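Local coordinates for putative glucosidase lplD, ALPHA-GALACTURONIDASE (Bacillus subtilis, PDB 3FEF), which hydrolyses alpha-1,4-linked galacturonate oligomers, probably di-galacturonate in nature, as an NAD- and manganese-dependent family 4 glycosidase, at residues A[27-35]-A[329-339]. Residues are numbered along the deposited sequence; the frame is centred on the assembly and turned at random.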
loop_
_atom_site.group_PDB
_atom_site.type_symbol
_atom_site.label_atom_id
_atom_site.label_comp_id
_atom_site.label_asym_id
_atom_site.label_seq_id
_atom_site.Cartn_x
_atom_site.Cartn_y
_atom_site.Cartn_z
ATOM N N SER A 27 32.812 -19.271 23.665
ATOM C CA SER A 27 33.913 -19.557 24.566
ATOM C C SER A 27 34.947 -18.440 24.545
ATOM O O SER A 27 35.664 -18.252 25.513
ATOM C CB SER A 27 34.547 -20.913 24.242
ATOM O OG SER A 27 35.326 -20.824 23.063
ATOM N N ILE A 28 35.018 -17.687 23.452
ATOM C CA ILE A 28 35.994 -16.593 23.366
ATOM C C ILE A 28 35.451 -15.173 23.572
ATOM O O ILE A 28 36.224 -14.223 23.603
ATOM C CB ILE A 28 36.783 -16.610 22.038
ATOM C CG1 ILE A 28 35.829 -16.595 20.838
ATOM C CG2 ILE A 28 37.706 -17.817 21.989
ATOM C CD1 ILE A 28 36.544 -16.740 19.516
ATOM N N ASP A 29 34.136 -15.011 23.694
ATOM C CA ASP A 29 33.596 -13.675 23.945
ATOM C C ASP A 29 33.656 -13.361 25.434
ATOM O O ASP A 29 33.129 -14.106 26.249
ATOM C CB ASP A 29 32.168 -13.531 23.414
ATOM C CG ASP A 29 31.849 -12.102 23.004
ATOM O OD1 ASP A 29 31.749 -11.226 23.888
ATOM O OD2 ASP A 29 31.720 -11.847 21.790
ATOM N N GLU A 30 34.315 -12.267 25.794
ATOM C CA GLU A 30 34.473 -11.928 27.204
ATOM C C GLU A 30 33.399 -10.937 27.664
ATOM O O GLU A 30 33.304 -10.599 28.842
ATOM C CB GLU A 30 35.888 -11.397 27.465
ATOM C CG GLU A 30 36.979 -12.253 26.802
ATOM C CD GLU A 30 38.315 -12.217 27.536
ATOM O OE1 GLU A 30 38.398 -11.613 28.627
ATOM O OE2 GLU A 30 39.290 -12.809 27.022
ATOM N N ARG A 31 32.569 -10.507 26.725
ATOM C CA ARG A 31 31.485 -9.575 27.010
ATOM C C ARG A 31 30.339 -10.194 27.813
ATOM O O ARG A 31 29.588 -9.482 28.463
ATOM C CB ARG A 31 30.944 -8.994 25.700
ATOM C CG ARG A 31 31.880 -8.002 24.976
ATOM C CD ARG A 31 31.206 -7.463 23.686
ATOM N NE ARG A 31 31.074 -8.490 22.653
ATOM C CZ ARG A 31 30.604 -8.286 21.426
ATOM N NH1 ARG A 31 30.200 -7.078 21.048
ATOM N NH2 ARG A 31 30.539 -9.300 20.570
HETATM N N MSE A 32 30.201 -11.517 27.787
HETATM C CA MSE A 32 28.997 -12.145 28.328
HETATM C C MSE A 32 29.246 -13.434 29.089
HETATM O O MSE A 32 30.266 -14.088 28.914
HETATM C CB MSE A 32 28.028 -12.489 27.193
HETATM C CG MSE A 32 27.495 -11.323 26.388
HETATM SE SE MSE A 32 26.455 -11.996 24.857
HETATM C CE MSE A 32 27.854 -12.858 23.819
ATOM N N SER A 33 28.272 -13.822 29.901
ATOM C CA SER A 33 28.290 -15.142 30.496
ATOM C C SER A 33 26.904 -15.512 30.983
ATOM O O SER A 33 26.069 -14.636 31.214
ATOM C CB SER A 33 29.299 -15.196 31.651
ATOM O OG SER A 33 28.710 -14.695 32.833
ATOM N N GLY A 34 26.663 -16.809 31.153
ATOM C CA GLY A 34 25.377 -17.309 31.632
ATOM C C GLY A 34 25.237 -18.788 31.322
ATOM O O GLY A 34 26.207 -19.544 31.414
ATOM N N THR A 35 24.040 -19.209 30.925
ATOM C CA THR A 35 23.769 -20.631 30.717
ATOM C C THR A 35 23.114 -20.941 29.366
ATOM O O THR A 35 22.345 -20.143 28.823
ATOM C CB THR A 35 22.814 -21.158 31.792
ATOM O OG1 THR A 35 21.537 -20.561 31.584
ATOM C CG2 THR A 35 23.294 -20.777 33.190
ATOM N N VAL A 329 26.721 -15.020 17.768
ATOM C CA VAL A 329 27.114 -14.450 19.054
ATOM C C VAL A 329 27.289 -12.930 19.047
ATOM O O VAL A 329 26.967 -12.254 20.029
ATOM C CB VAL A 329 28.373 -15.130 19.554
ATOM C CG1 VAL A 329 28.922 -14.408 20.790
ATOM C CG2 VAL A 329 28.059 -16.600 19.849
ATOM N N ASN A 330 27.833 -12.399 17.956
ATOM C CA ASN A 330 27.891 -10.966 17.764
ATOM C C ASN A 330 26.484 -10.365 17.782
ATOM O O ASN A 330 26.259 -9.301 18.356
ATOM C CB ASN A 330 28.564 -10.635 16.434
ATOM C CG ASN A 330 30.068 -10.869 16.468
ATOM O OD1 ASN A 330 30.667 -10.976 17.539
ATOM N ND2 ASN A 330 30.687 -10.941 15.292
ATOM N N ILE A 331 25.538 -11.070 17.164
ATOM C CA ILE A 331 24.175 -10.604 17.078
ATOM C C ILE A 331 23.541 -10.654 18.450
ATOM O O ILE A 331 22.817 -9.739 18.838
ATOM C CB ILE A 331 23.329 -11.444 16.089
ATOM C CG1 ILE A 331 23.780 -11.202 14.641
ATOM C CG2 ILE A 331 21.847 -11.097 16.227
ATOM C CD1 ILE A 331 22.974 -12.018 13.626
ATOM N N ILE A 332 23.821 -11.713 19.198
ATOM C CA ILE A 332 23.295 -11.806 20.558
ATOM C C ILE A 332 23.850 -10.657 21.417
ATOM O O ILE A 332 23.107 -9.968 22.127
ATOM C CB ILE A 332 23.651 -13.162 21.197
ATOM C CG1 ILE A 332 22.908 -14.290 20.482
ATOM C CG2 ILE A 332 23.363 -13.152 22.705
ATOM C CD1 ILE A 332 23.444 -15.712 20.820
ATOM N N ALA A 333 25.159 -10.435 21.352
ATOM C CA ALA A 333 25.748 -9.308 22.091
ATOM C C ALA A 333 25.066 -7.976 21.726
ATOM O O ALA A 333 24.793 -7.150 22.591
ATOM C CB ALA A 333 27.250 -9.219 21.850
ATOM N N ALA A 334 24.795 -7.770 20.440
ATOM C CA ALA A 334 24.184 -6.511 20.015
ATOM C C ALA A 334 22.767 -6.437 20.592
ATOM O O ALA A 334 22.304 -5.382 21.018
ATOM C CB ALA A 334 24.151 -6.418 18.502
ATOM N N LEU A 335 22.079 -7.568 20.620
ATOM C CA LEU A 335 20.714 -7.579 21.127
ATOM C C LEU A 335 20.685 -7.264 22.606
ATOM O O LEU A 335 19.693 -6.754 23.105
ATOM C CB LEU A 335 20.025 -8.910 20.821
ATOM C CG LEU A 335 19.606 -9.023 19.349
ATOM C CD1 LEU A 335 19.157 -10.429 19.030
ATOM C CD2 LEU A 335 18.496 -8.017 19.037
ATOM N N LEU A 336 21.784 -7.540 23.301
ATOM C CA LEU A 336 21.870 -7.250 24.742
ATOM C C LEU A 336 22.396 -5.851 25.031
ATOM O O LEU A 336 22.488 -5.430 26.191
ATOM C CB LEU A 336 22.734 -8.295 25.448
ATOM C CG LEU A 336 22.128 -9.704 25.374
ATOM C CD1 LEU A 336 23.165 -10.773 25.612
ATOM C CD2 LEU A 336 20.975 -9.834 26.352
ATOM N N GLY A 337 22.725 -5.116 23.974
ATOM C CA GLY A 337 23.206 -3.755 24.145
ATOM C C GLY A 337 24.712 -3.681 24.301
ATOM O O GLY A 337 25.244 -2.623 24.592
ATOM N N LEU A 338 25.409 -4.790 24.067
ATOM C CA LEU A 338 26.859 -4.829 24.287
ATOM C C LEU A 338 27.643 -4.448 23.053
ATOM O O LEU A 338 28.856 -4.624 23.002
ATOM C CB LEU A 338 27.294 -6.217 24.759
ATOM C CG LEU A 338 26.534 -6.684 26.008
ATOM C CD1 LEU A 338 26.855 -8.123 26.318
ATOM C CD2 LEU A 338 26.847 -5.789 27.194
ATOM N N GLY A 339 26.933 -3.929 22.064
ATOM C CA GLY A 339 27.507 -3.489 20.812
ATOM C C GLY A 339 26.322 -3.093 19.940
ATOM O O GLY A 339 25.155 -3.204 20.376
HETATM O O HOH W 1 28.149 -7.091 18.693
#
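Two N-H groups of Arg-31 converge on OD1 of Asp-29, and Asp-29 OD2 lies 3.9 Å from Val-329 CG1 in the partner helix. The backbone N of Arg-31 reaches the anti lone pair of OD1 at 3.0 Å, closing an Asx turn, while NE takes the syn lone pair and NH2 hydrogen-bonds OD2 at 3.1 Å, almost straight (166°). This side-on, two-nitrogen salt bridge is nearly coplanar with the guanidinium and should fix its rotation, illustrating how a pairing within one loop can present a flat group to another segment. CB of Ala-333 sits centrally over one face, 3.5 Å from CZ. At the edge, NH1 makes a weak hydrogen bond to Leu-338 O (3.4 Å). A water accepts from NH1 and donates to Asn-330 O; Asn-330 ND2 hydrogen-bonds Glu-327 OE1. Alongside, selenomethionine Met-32 bends at its last torsion (chi3 -66°), bringing SE 3.6 Å from Leu-336 CD1 and placing CE against Val-329 CG1. A Schellman motif at Gly-337 ends the helix and brings Leu-338 round, its CD1 tight on Met-32 CG (3.3 Å). The loop between helix 18-28 and strand 34-39 of the Rossmann-type domain, which probably binds NAD, thus meets helix 328-335, whose far side packs on strands 341-348 and 361-369.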